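Local coordinates for FHA domain-containing protein DDL (Arabidopsis thaliana, PDB 3VPY), which probably recognises phosphothreonine through its FHA domain, consistent with a role in binding Dicer-like1, at residues T53-C58 / F119-S123; V64-M70 / K81-I87; L111-D115 / V127-E131; L2-E6 / S38-F42. All coordinates share one frame; numbering follows the deposited sequence.

Overall arrangement
Interaction 4 comes first along the chain; interaction 1 then opens and spans interaction 2, and interaction 3 begins after 2, its segments alternating with those of 1. Interactions 2 and 4 share the mixed sheet: strands 39-43 and 63-73 are neighbours there, and the two centres lie about 12 Å apart. Interaction 3, about 13 Å from interaction 2, carries the chain over to the second, antiparallel sheet through L111, whose side chain packs on I65 and I87. Interaction 1 lies at the far end, its centre about 24 Å from that of interaction 2, yet F119 reaches back to F42 and I87. The sandwich core thus connects with the loops at the end where FHA domains read phosphothreonine.

Interaction 1 (T53-C58 / F119-S123); sequences TDHPSC and FGNSS
H55 turns its CG anti to the backbone N (chi1 -167°) and lays its imidazole against S122, while S57 folds OG back between its own N and carbonyl carbon (chi1 63°), where it faces the backbone of N121. The S122 CA sits over one face of the H55 ring, 3.7 Å from the centroid, as a CH-pi contact; P56 CD lies over the opposite face, so the ring is sandwiched. S57 OG takes the cross-loop bond, N121 N to S57 OG at 2.9 Å, and also shares a hydrogen bond with H55 ND1 at 2.8 Å. A further bond, S57 N to H55 ND1, arrives 37° out of the ring plane. H55 therefore fixes the rotation of S57, which in turn grips the second loop. Glycine suits position 120, since phi is positive and a CB would run into S57 OG. C58 SG rests 4.0 Å from F119 CB, and T53 CG2 meets the F119 ring obliquely, 3.7 Å from CD2. S122 OG is taken up by R124 N. Two beta turns thus dock beside R44, which bonds C58 O, and beside N94, touched by S57 and N121: the loop end that forms the phosphothreonine cleft in FHA domains.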
loop_
_atom_site.group_PDB
_atom_site.type_symbol
_atom_site.label_atom_id
_atom_site.label_comp_id
_atom_site.label_asym_id
_atom_site.label_seq_id
_atom_site.Cartn_x
_atom_site.Cartn_y
_atom_site.Cartn_z
ATOM N N THR A 53 -1.479 -11.839 -7.493
ATOM C CA THR A 53 -1.405 -11.105 -8.745
ATOM C C THR A 53 -1.206 -12.144 -9.838
ATOM O O THR A 53 -0.077 -12.533 -10.172
ATOM C CB THR A 53 -0.260 -10.067 -8.732
ATOM O OG1 THR A 53 0.994 -10.743 -8.495
ATOM C CG2 THR A 53 -0.527 -9.033 -7.654
ATOM N N ASP A 54 -2.320 -12.617 -10.379
ATOM C CA ASP A 54 -2.315 -13.800 -11.240
ATOM C C ASP A 54 -1.784 -13.569 -12.664
ATOM O O ASP A 54 -1.463 -14.527 -13.359
ATOM C CB ASP A 54 -3.725 -14.398 -11.299
ATOM C CG ASP A 54 -4.151 -15.058 -9.981
ATOM O OD1 ASP A 54 -3.301 -15.619 -9.244
ATOM O OD2 ASP A 54 -5.371 -15.040 -9.696
ATOM N N HIS A 55 -1.721 -12.318 -13.099
ATOM C CA HIS A 55 -1.288 -12.037 -14.476
ATOM C C HIS A 55 0.099 -12.654 -14.750
ATOM O O HIS A 55 0.989 -12.585 -13.895
ATOM C CB HIS A 55 -1.272 -10.531 -14.746
ATOM C CG HIS A 55 -1.151 -10.195 -16.199
ATOM N ND1 HIS A 55 0.060 -9.960 -16.820
ATOM C CD2 HIS A 55 -2.094 -10.106 -17.166
ATOM C CE1 HIS A 55 -0.143 -9.727 -18.101
ATOM N NE2 HIS A 55 -1.444 -9.810 -18.338
ATOM N N PRO A 56 0.274 -13.304 -15.909
ATOM C CA PRO A 56 1.534 -14.005 -16.154
ATOM C C PRO A 56 2.785 -13.105 -16.193
ATOM O O PRO A 56 3.893 -13.613 -16.128
ATOM C CB PRO A 56 1.294 -14.723 -17.501
ATOM C CG PRO A 56 0.135 -14.051 -18.105
ATOM C CD PRO A 56 -0.704 -13.525 -16.988
ATOM N N SER A 57 2.625 -11.786 -16.271
ATOM C CA SER A 57 3.835 -10.920 -16.253
ATOM C C SER A 57 4.364 -10.715 -14.840
ATOM O O SER A 57 5.456 -10.160 -14.643
ATOM C CB SER A 57 3.562 -9.565 -16.910
ATOM O OG SER A 57 2.590 -8.842 -16.199
ATOM N N CYS A 58 3.584 -11.118 -13.852
ATOM C CA CYS A 58 3.940 -10.871 -12.445
ATOM C C CYS A 58 4.867 -11.931 -11.863
ATOM O O CYS A 58 4.761 -13.104 -12.177
ATOM C CB CYS A 58 2.687 -10.809 -11.593
ATOM S SG CYS A 58 1.657 -9.369 -12.020
ATOM N N PHE A 119 1.184 -3.828 -11.194
ATOM C CA PHE A 119 2.303 -4.758 -11.125
ATOM C C PHE A 119 2.555 -5.304 -12.517
ATOM O O PHE A 119 1.637 -5.801 -13.181
ATOM C CB PHE A 119 2.003 -5.885 -10.113
ATOM C CG PHE A 119 1.649 -5.381 -8.742
ATOM C CD1 PHE A 119 2.633 -4.801 -7.922
ATOM C CD2 PHE A 119 0.342 -5.475 -8.254
ATOM C CE1 PHE A 119 2.316 -4.314 -6.621
ATOM C CE2 PHE A 119 0.009 -4.989 -6.970
ATOM C CZ PHE A 119 1.012 -4.400 -6.151
ATOM N N GLY A 120 3.811 -5.215 -12.949
ATOM C CA GLY A 120 4.234 -5.676 -14.248
ATOM C C GLY A 120 3.413 -5.101 -15.385
ATOM O O GLY A 120 3.170 -3.891 -15.440
ATOM N N ASN A 121 2.961 -5.983 -16.273
ATOM C CA ASN A 121 2.136 -5.591 -17.417
ATOM C C ASN A 121 0.699 -6.080 -17.259
ATOM O O ASN A 121 -0.008 -6.360 -18.248
ATOM C CB ASN A 121 2.766 -6.141 -18.695
ATOM C CG ASN A 121 4.208 -5.709 -18.847
ATOM O OD1 ASN A 121 5.099 -6.524 -19.137
ATOM N ND2 ASN A 121 4.455 -4.407 -18.643
ATOM N N SER A 122 0.289 -6.178 -15.997
ATOM C CA SER A 122 -1.018 -6.703 -15.647
ATOM C C SER A 122 -2.143 -5.852 -16.250
ATOM O O SER A 122 -1.988 -4.648 -16.448
ATOM C CB SER A 122 -1.161 -6.823 -14.117
ATOM O OG SER A 122 -2.433 -7.338 -13.792
ATOM N N SER A 123 -3.250 -6.524 -16.544
ATOM C CA SER A 123 -4.520 -5.920 -16.947
ATOM C C SER A 123 -5.299 -5.401 -15.726
ATOM O O SER A 123 -6.379 -4.789 -15.871
ATOM C CB SER A 123 -5.354 -6.957 -17.706
ATOM O OG SER A 123 -5.440 -8.180 -16.986
#

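Interaction 2 (V64-M70 / K81-I87); sequences VIQYREM and KQVKPYI
R68 crosses the ring of Y86 at about a right angle, with its guanidinium over one face and CZ 4.5 Å from the ring centroid. This cation-pi contact is no flat stack: the planes are 64° apart, and NH1 leads, 3.5 Å from Y86 CD1. A bend at chi3 (67°) brings the group over, with CD adding a CH-pi contact, while NE pairs with E9. The selenium of selenomethionine M70 lies over a guanidinium face, and M70 CG comes within 3.4 Å of Y86 OH. On the opposite face, with I65 and I87, Y67 CE1 meets P85 CB obliquely at 3.4 Å and Y67 CB packs on V83 CG1 at 3.7 Å. The extended E69 chain lets K81 NZ meet E69 OE2 from above the carboxylate plane, a salt bridge of 2.7 Å; a water bound to E69 OE1 reaches K81 NZ weakly. With an alanine in place of E69, the K81 ammonium would probably be left without its carboxylate mate. Paired backbone bonds join Q66 with Y86, R68 with K84 and M70 with Q82, the antiparallel ladder of the beta hairpin of strands 63-73 and 79-89 in the FHA beta sandwich.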
loop_
_atom_site.group_PDB
_atom_site.type_symbol
_atom_site.label_atom_id
_atom_site.label_comp_id
_atom_site.label_asym_id
_atom_site.label_seq_id
_atom_site.Cartn_x
_atom_site.Cartn_y
_atom_site.Cartn_z
ATOM N N VAL A 64 5.802 -5.761 -1.867
ATOM C CA VAL A 64 5.111 -5.719 -0.578
ATOM C C VAL A 64 4.596 -4.291 -0.303
ATOM O O VAL A 64 5.206 -3.312 -0.731
ATOM C CB VAL A 64 6.029 -6.243 0.580
ATOM C CG1 VAL A 64 7.268 -5.346 0.809
ATOM C CG2 VAL A 64 5.254 -6.400 1.857
ATOM N N ILE A 65 3.451 -4.187 0.348
ATOM C CA ILE A 65 3.083 -2.926 1.002
ATOM C C ILE A 65 3.334 -3.130 2.488
ATOM O O ILE A 65 2.742 -4.028 3.115
ATOM C CB ILE A 65 1.632 -2.480 0.702
ATOM C CG1 ILE A 65 1.545 -2.043 -0.766
ATOM C CG2 ILE A 65 1.229 -1.317 1.637
ATOM C CD1 ILE A 65 0.151 -1.686 -1.295
ATOM N N GLN A 66 4.264 -2.323 3.010
ATOM C CA GLN A 66 4.768 -2.450 4.361
ATOM C C GLN A 66 4.338 -1.228 5.141
ATOM O O GLN A 66 4.636 -0.103 4.712
ATOM C CB GLN A 66 6.299 -2.495 4.331
ATOM C CG GLN A 66 6.915 -2.508 5.724
ATOM C CD GLN A 66 6.680 -3.826 6.432
ATOM O OE1 GLN A 66 7.097 -4.882 5.941
ATOM N NE2 GLN A 66 6.004 -3.781 7.578
ATOM N N TYR A 67 3.613 -1.440 6.239
ATOM C CA TYR A 67 3.296 -0.359 7.177
ATOM C C TYR A 67 4.467 -0.123 8.109
ATOM O O TYR A 67 5.050 -1.073 8.599
ATOM C CB TYR A 67 1.977 -0.649 7.941
ATOM C CG TYR A 67 0.805 -0.506 7.015
ATOM C CD1 TYR A 67 0.299 0.749 6.707
ATOM C CD2 TYR A 67 0.245 -1.616 6.385
ATOM C CE1 TYR A 67 -0.733 0.912 5.795
ATOM C CE2 TYR A 67 -0.807 -1.465 5.474
ATOM C CZ TYR A 67 -1.293 -0.200 5.198
ATOM O OH TYR A 67 -2.315 -0.047 4.281
ATOM N N ARG A 68 4.824 1.151 8.287
ATOM C CA ARG A 68 5.961 1.595 9.095
ATOM C C ARG A 68 5.570 2.748 10.016
ATOM O O ARG A 68 4.927 3.725 9.580
ATOM C CB ARG A 68 7.111 2.044 8.174
ATOM C CG ARG A 68 7.693 0.924 7.302
ATOM C CD ARG A 68 8.586 1.511 6.210
ATOM N NE ARG A 68 9.782 2.123 6.797
ATOM C CZ ARG A 68 10.470 3.133 6.263
ATOM N NH1 ARG A 68 10.084 3.692 5.126
ATOM N NH2 ARG A 68 11.529 3.624 6.894
ATOM N N GLU A 69 5.961 2.633 11.285
ATOM C CA GLU A 69 5.748 3.707 12.250
ATOM C C GLU A 69 6.856 4.734 12.093
ATOM O O GLU A 69 8.053 4.409 12.254
ATOM C CB GLU A 69 5.721 3.140 13.676
ATOM C CG GLU A 69 5.214 4.105 14.727
ATOM C CD GLU A 69 5.195 3.466 16.114
ATOM O OE1 GLU A 69 6.280 3.186 16.664
ATOM O OE2 GLU A 69 4.091 3.243 16.643
HETATM N N MSE A 70 6.462 5.971 11.783
HETATM C CA MSE A 70 7.419 7.075 11.569
HETATM C C MSE A 70 7.028 8.270 12.417
HETATM O O MSE A 70 5.934 8.315 12.959
HETATM C CB MSE A 70 7.372 7.516 10.105
HETATM C CG MSE A 70 7.423 6.388 9.098
HETATM SE SE MSE A 70 9.161 5.500 9.116
HETATM C CE MSE A 70 10.214 6.888 8.229
ATOM N N LYS A 81 3.672 10.384 16.257
ATOM C CA LYS A 81 4.043 9.320 15.332
ATOM C C LYS A 81 2.835 8.954 14.521
ATOM O O LYS A 81 1.711 9.281 14.882
ATOM C CB LYS A 81 4.540 8.085 16.085
ATOM C CG LYS A 81 3.479 7.420 16.954
ATOM C CD LYS A 81 4.103 6.397 17.886
ATOM C CE LYS A 81 3.031 5.650 18.653
ATOM N NZ LYS A 81 3.492 4.312 19.094
ATOM N N GLN A 82 3.072 8.269 13.415
ATOM C CA GLN A 82 1.984 7.734 12.633
ATOM C C GLN A 82 2.463 6.462 11.969
ATOM O O GLN A 82 3.663 6.244 11.835
ATOM C CB GLN A 82 1.569 8.745 11.575
ATOM C CG GLN A 82 2.730 9.196 10.716
ATOM C CD GLN A 82 2.382 10.364 9.830
ATOM O OE1 GLN A 82 1.236 10.518 9.410
ATOM N NE2 GLN A 82 3.380 11.192 9.528
ATOM N N VAL A 83 1.524 5.616 11.574
ATOM C CA VAL A 83 1.860 4.422 10.816
ATOM C C VAL A 83 1.342 4.604 9.398
ATOM O O VAL A 83 0.124 4.775 9.188
ATOM C CB VAL A 83 1.242 3.168 11.443
ATOM C CG1 VAL A 83 1.481 1.940 10.558
ATOM C CG2 VAL A 83 1.807 2.947 12.850
ATOM N N LYS A 84 2.251 4.490 8.428
ATOM C CA LYS A 84 1.942 4.812 7.038
ATOM C C LYS A 84 2.356 3.706 6.095
ATOM O O LYS A 84 3.276 2.948 6.407
ATOM C CB LYS A 84 2.655 6.104 6.627
ATOM C CG LYS A 84 2.236 7.289 7.482
ATOM C CD LYS A 84 2.761 8.588 6.915
ATOM C CE LYS A 84 4.270 8.669 7.092
ATOM N NZ LYS A 84 4.838 9.871 6.414
ATOM N N PRO A 85 1.668 3.600 4.941
ATOM C CA PRO A 85 1.965 2.559 3.953
ATOM C C PRO A 85 3.146 2.923 3.068
ATOM O O PRO A 85 3.234 4.064 2.611
ATOM C CB PRO A 85 0.694 2.501 3.099
ATOM C CG PRO A 85 0.146 3.910 3.155
ATOM C CD PRO A 85 0.534 4.460 4.526
ATOM N N TYR A 86 4.032 1.944 2.841
ATOM C CA TYR A 86 5.155 2.062 1.883
ATOM C C TYR A 86 5.158 0.859 0.963
ATOM O O TYR A 86 4.926 -0.259 1.421
ATOM C CB TYR A 86 6.505 2.093 2.628
ATOM C CG TYR A 86 6.614 3.327 3.453
ATOM C CD1 TYR A 86 7.403 4.407 3.042
ATOM C CD2 TYR A 86 5.909 3.433 4.663
ATOM C CE1 TYR A 86 7.457 5.584 3.824
ATOM C CE2 TYR A 86 5.955 4.576 5.433
ATOM C CZ TYR A 86 6.721 5.650 5.011
ATOM O OH TYR A 86 6.739 6.766 5.797
ATOM N N ILE A 87 5.410 1.064 -0.317
ATOM C CA ILE A 87 5.504 -0.092 -1.221
ATOM C C ILE A 87 6.980 -0.387 -1.494
ATOM O O ILE A 87 7.799 0.536 -1.521
ATOM C CB ILE A 87 4.702 0.133 -2.536
ATOM C CG1 ILE A 87 4.582 -1.155 -3.354
ATOM C CG2 ILE A 87 5.326 1.266 -3.383
ATOM C CD1 ILE A 87 3.496 -1.093 -4.390
HETATM O O HOH W 1 6.355 2.434 19.250
#

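Interaction 3 (L111-D115 / V127-E131); sequences LFEKD and VLLHE
L128 begins with CB 4.1 Å from both F112 O and D115 O, the carbonyls of the turn's first and last residues. Its CG, anti to the backbone N (chi1 -177°), then sends CD2 forward to L111 CB at 3.6 Å, the two side chains crossing at about a right angle; the same methyl also packs on P85 CG. The backbones lock alongside: K114 N gives a hydrogen bond to L128 O at 2.7 Å, and L128 N gives one to D115 O at 3.1 Å. F112 to D115 form a type II turn, braced from within by F112 N to D115 OD2 at 2.8 Å. At the other end E113 CG lies 3.7 Å from H130 CD2; the carboxylate is modelled implausibly close to the ring, so its position is doubtful. H130 ND1 meanwhile holds E131 O at 2.9 Å. Replacing H130 by an alanine would probably cost E131 O its side-chain donor and the E113 methylene its neighbour. L129 bonds by its backbone to R18, W17 meets H130 edge-to-face, and L111 rests on I117, I87 and P85, so the turn between strands 109-110 and 116-119 is tucked between strand 124-129 and the neighbouring sheet.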
loop_
_atom_site.group_PDB
_atom_site.type_symbol
_atom_site.label_atom_id
_atom_site.label_comp_id
_atom_site.label_asym_id
_atom_site.label_seq_id
_atom_site.Cartn_x
_atom_site.Cartn_y
_atom_site.Cartn_z
ATOM N N LEU A 111 3.247 5.635 0.140
ATOM C CA LEU A 111 1.997 5.645 -0.635
ATOM C C LEU A 111 0.982 6.625 -0.054
ATOM O O LEU A 111 0.950 6.863 1.161
ATOM C CB LEU A 111 1.396 4.243 -0.672
ATOM C CG LEU A 111 2.144 3.153 -1.440
ATOM C CD1 LEU A 111 1.407 1.828 -1.347
ATOM C CD2 LEU A 111 2.351 3.548 -2.897
ATOM N N PHE A 112 0.161 7.198 -0.935
ATOM C CA PHE A 112 -0.829 8.202 -0.545
ATOM C C PHE A 112 -2.213 7.847 -1.067
ATOM O O PHE A 112 -2.337 7.126 -2.070
ATOM C CB PHE A 112 -0.424 9.587 -1.073
ATOM C CG PHE A 112 0.856 10.129 -0.470
ATOM C CD1 PHE A 112 0.810 11.069 0.568
ATOM C CD2 PHE A 112 2.101 9.706 -0.928
ATOM C CE1 PHE A 112 1.991 11.574 1.123
ATOM C CE2 PHE A 112 3.294 10.212 -0.362
ATOM C CZ PHE A 112 3.224 11.135 0.657
ATOM N N GLU A 113 -3.254 8.363 -0.401
ATOM C CA GLU A 113 -4.625 8.222 -0.912
ATOM C C GLU A 113 -4.655 8.639 -2.383
ATOM O O GLU A 113 -4.068 9.673 -2.766
ATOM C CB GLU A 113 -5.585 9.159 -0.179
ATOM C CG GLU A 113 -5.843 8.886 1.256
ATOM C CD GLU A 113 -6.852 9.909 1.788
ATOM O OE1 GLU A 113 -6.934 11.012 1.229
ATOM O OE2 GLU A 113 -7.574 9.605 2.731
ATOM N N LYS A 114 -5.363 7.835 -3.181
ATOM C CA LYS A 114 -5.588 8.048 -4.609
ATOM C C LYS A 114 -4.465 7.571 -5.505
ATOM O O LYS A 114 -4.593 7.615 -6.736
ATOM C CB LYS A 114 -5.976 9.504 -4.941
ATOM C CG LYS A 114 -7.227 9.969 -4.227
ATOM C CD LYS A 114 -7.515 11.426 -4.540
ATOM C CE LYS A 114 -8.672 11.919 -3.686
ATOM N NZ LYS A 114 -9.154 13.250 -4.139
ATOM N N ASP A 115 -3.382 7.052 -4.913
ATOM C CA ASP A 115 -2.334 6.463 -5.730
ATOM C C ASP A 115 -2.871 5.283 -6.528
ATOM O O ASP A 115 -3.661 4.491 -6.005
ATOM C CB ASP A 115 -1.181 5.942 -4.876
ATOM C CG ASP A 115 -0.206 7.026 -4.461
ATOM O OD1 ASP A 115 -0.277 8.145 -4.996
ATOM O OD2 ASP A 115 0.654 6.714 -3.607
ATOM N N VAL A 127 -6.231 1.070 -6.655
ATOM C CA VAL A 127 -6.238 2.428 -6.129
ATOM C C VAL A 127 -6.361 2.398 -4.603
ATOM O O VAL A 127 -7.248 1.718 -4.051
ATOM C CB VAL A 127 -7.410 3.268 -6.717
ATOM C CG1 VAL A 127 -7.564 4.592 -5.972
ATOM C CG2 VAL A 127 -7.168 3.525 -8.194
ATOM N N LEU A 128 -5.456 3.116 -3.941
ATOM C CA LEU A 128 -5.376 3.121 -2.489
ATOM C C LEU A 128 -6.228 4.239 -1.920
ATOM O O LEU A 128 -6.141 5.376 -2.364
ATOM C CB LEU A 128 -3.915 3.308 -2.063
ATOM C CG LEU A 128 -3.648 3.269 -0.567
ATOM C CD1 LEU A 128 -3.982 1.897 0.062
ATOM C CD2 LEU A 128 -2.172 3.632 -0.334
ATOM N N LEU A 129 -7.076 3.909 -0.946
ATOM C CA LEU A 129 -7.904 4.920 -0.283
ATOM C C LEU A 129 -8.104 4.554 1.165
ATOM O O LEU A 129 -7.902 3.411 1.561
ATOM C CB LEU A 129 -9.298 4.985 -0.926
ATOM C CG LEU A 129 -9.617 5.733 -2.219
ATOM C CD1 LEU A 129 -11.155 5.806 -2.376
ATOM C CD2 LEU A 129 -9.003 7.147 -2.280
ATOM N N HIS A 130 -8.584 5.517 1.942
ATOM C CA HIS A 130 -9.229 5.202 3.201
ATOM C C HIS A 130 -10.469 6.070 3.406
ATOM O O HIS A 130 -10.621 7.119 2.757
ATOM C CB HIS A 130 -8.249 5.305 4.380
ATOM C CG HIS A 130 -7.699 6.674 4.621
ATOM N ND1 HIS A 130 -8.438 7.680 5.206
ATOM C CD2 HIS A 130 -6.458 7.181 4.428
ATOM C CE1 HIS A 130 -7.690 8.763 5.323
ATOM N NE2 HIS A 130 -6.485 8.488 4.856
ATOM N N GLU A 131 -11.351 5.638 4.302
ATOM C CA GLU A 131 -12.582 6.358 4.595
ATOM C C GLU A 131 -12.359 7.740 5.242
ATOM O O GLU A 131 -11.289 8.032 5.794
ATOM C CB GLU A 131 -13.483 5.515 5.515
ATOM C CG GLU A 131 -12.935 5.329 6.929
ATOM C CD GLU A 131 -13.970 4.775 7.894
ATOM O OE1 GLU A 131 -15.111 4.499 7.461
ATOM O OE2 GLU A 131 -13.645 4.631 9.093
#

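Interaction 4 (L2-E6 / S38-F42); sequences LLFNE and SCYLF
F4 sets its ring oblique to the two side chains it meets on strand 39-43, both of which come from the same side of the ring plane. C39 SG lies toward CE1, 3.4 Å from F4 CE1 and 54° off the ring normal, a slanted sulfur-aromatic contact rather than one over the face. L41 CD1 comes toward CE2, 3.7 Å from F4 CE2, the two side chains crossing at a slant. C39 and L41 share a face of the strand because alternate residues do, while F42 turns the other way to meet F119. L41 holds CG anti to the backbone N (chi1 175°), which carries its methyls to the ring. L2 CD2 adds a looser touch to L41 CD2 at 4.4 Å. At the far end, the extended chain of E6 presents its carboxylate to S38: S38 OG donates to E6 OE1 at 2.6 Å on the syn lone pair, and C39 CB sits 3.4 Å from the same oxygen. Q66 NE2 is a second donor to E6 OE1, so two groups hold that oxygen. F4 also packs on V64 and L90. Running roughly antiparallel to strand 39-43 without backbone pairing, the N-terminal segment lies over the outer face of the mixed sheet of this FHA sandwich.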
loop_
_atom_site.group_PDB
_atom_site.type_symbol
_atom_site.label_atom_id
_atom_site.label_comp_id
_atom_site.label_asym_id
_atom_site.label_seq_id
_atom_site.Cartn_x
_atom_site.Cartn_y
_atom_site.Cartn_z
ATOM N N LEU A 2 10.520 -16.607 1.823
ATOM C CA LEU A 2 10.013 -15.227 1.670
ATOM C C LEU A 2 11.180 -14.343 1.268
ATOM O O LEU A 2 12.274 -14.483 1.809
ATOM C CB LEU A 2 9.400 -14.676 2.960
ATOM C CG LEU A 2 8.097 -15.254 3.518
ATOM C CD1 LEU A 2 7.604 -14.382 4.654
ATOM C CD2 LEU A 2 7.040 -15.358 2.420
ATOM N N LEU A 3 10.944 -13.442 0.320
ATOM C CA LEU A 3 11.994 -12.602 -0.248
ATOM C C LEU A 3 12.052 -11.211 0.387
ATOM O O LEU A 3 12.661 -10.291 -0.158
ATOM C CB LEU A 3 11.802 -12.469 -1.771
ATOM C CG LEU A 3 11.932 -13.750 -2.599
ATOM C CD1 LEU A 3 11.673 -13.424 -4.063
ATOM C CD2 LEU A 3 13.296 -14.442 -2.411
ATOM N N PHE A 4 11.417 -11.055 1.539
ATOM C CA PHE A 4 11.471 -9.787 2.244
ATOM C C PHE A 4 11.402 -10.028 3.741
ATOM O O PHE A 4 10.878 -11.047 4.191
ATOM C CB PHE A 4 10.295 -8.897 1.811
ATOM C CG PHE A 4 8.965 -9.422 2.251
ATOM C CD1 PHE A 4 8.373 -8.948 3.416
ATOM C CD2 PHE A 4 8.319 -10.425 1.522
ATOM C CE1 PHE A 4 7.150 -9.454 3.835
ATOM C CE2 PHE A 4 7.094 -10.943 1.945
ATOM C CZ PHE A 4 6.509 -10.445 3.095
ATOM N N ASN A 5 11.946 -9.074 4.492
ATOM C CA ASN A 5 11.798 -9.000 5.931
ATOM C C ASN A 5 10.987 -7.767 6.272
ATOM O O ASN A 5 11.040 -6.776 5.552
ATOM C CB ASN A 5 13.170 -8.871 6.583
ATOM C CG ASN A 5 13.832 -10.206 6.801
ATOM O OD1 ASN A 5 13.323 -11.055 7.547
ATOM N ND2 ASN A 5 14.978 -10.407 6.157
ATOM N N GLU A 6 10.230 -7.831 7.357
ATOM C CA GLU A 6 9.634 -6.628 7.927
ATOM C C GLU A 6 10.663 -5.887 8.792
ATOM O O GLU A 6 11.428 -6.513 9.541
ATOM C CB GLU A 6 8.407 -6.962 8.765
ATOM C CG GLU A 6 7.248 -7.495 7.997
ATOM C CD GLU A 6 5.987 -7.425 8.804
ATOM O OE1 GLU A 6 5.366 -6.338 8.876
ATOM O OE2 GLU A 6 5.622 -8.466 9.379
ATOM N N SER A 38 0.503 -5.815 9.216
ATOM C CA SER A 38 1.539 -4.805 9.035
ATOM C C SER A 38 2.228 -4.897 7.682
ATOM O O SER A 38 2.932 -3.961 7.275
ATOM C CB SER A 38 2.565 -4.886 10.180
ATOM O OG SER A 38 3.145 -6.181 10.218
ATOM N N CYS A 39 2.021 -6.007 6.977
ATOM C CA CYS A 39 2.606 -6.190 5.654
ATOM C C CYS A 39 1.717 -7.045 4.751
ATOM O O CYS A 39 1.124 -8.048 5.188
ATOM C CB CYS A 39 4.010 -6.780 5.792
ATOM S SG CYS A 39 4.900 -6.960 4.265
ATOM N N TYR A 40 1.587 -6.607 3.507
ATOM C CA TYR A 40 0.864 -7.359 2.485
ATOM C C TYR A 40 1.768 -7.721 1.311
ATOM O O TYR A 40 2.299 -6.842 0.631
ATOM C CB TYR A 40 -0.347 -6.570 1.969
ATOM C CG TYR A 40 -1.476 -6.464 2.977
ATOM C CD1 TYR A 40 -2.517 -7.385 2.984
ATOM C CD2 TYR A 40 -1.491 -5.445 3.930
ATOM C CE1 TYR A 40 -3.561 -7.292 3.932
ATOM C CE2 TYR A 40 -2.516 -5.349 4.864
ATOM C CZ TYR A 40 -3.559 -6.277 4.856
ATOM O OH TYR A 40 -4.599 -6.195 5.768
ATOM N N LEU A 41 1.927 -9.023 1.080
ATOM C CA LEU A 41 2.708 -9.523 -0.049
ATOM C C LEU A 41 1.841 -9.697 -1.284
ATOM O O LEU A 41 0.814 -10.363 -1.232
ATOM C CB LEU A 41 3.356 -10.864 0.316
ATOM C CG LEU A 41 4.108 -11.577 -0.805
ATOM C CD1 LEU A 41 5.284 -10.732 -1.322
ATOM C CD2 LEU A 41 4.588 -12.937 -0.324
ATOM N N PHE A 42 2.277 -9.097 -2.390
ATOM C CA PHE A 42 1.636 -9.262 -3.699
ATOM C C PHE A 42 2.501 -10.166 -4.556
ATOM O O PHE A 42 3.711 -9.955 -4.677
ATOM C CB PHE A 42 1.533 -7.916 -4.402
ATOM C CG PHE A 42 0.641 -6.934 -3.686
ATOM C CD1 PHE A 42 -0.660 -6.708 -4.150
ATOM C CD2 PHE A 42 1.083 -6.264 -2.546
ATOM C CE1 PHE A 42 -1.504 -5.798 -3.486
ATOM C CE2 PHE A 42 0.243 -5.365 -1.844
ATOM C CZ PHE A 42 -1.051 -5.128 -2.321
#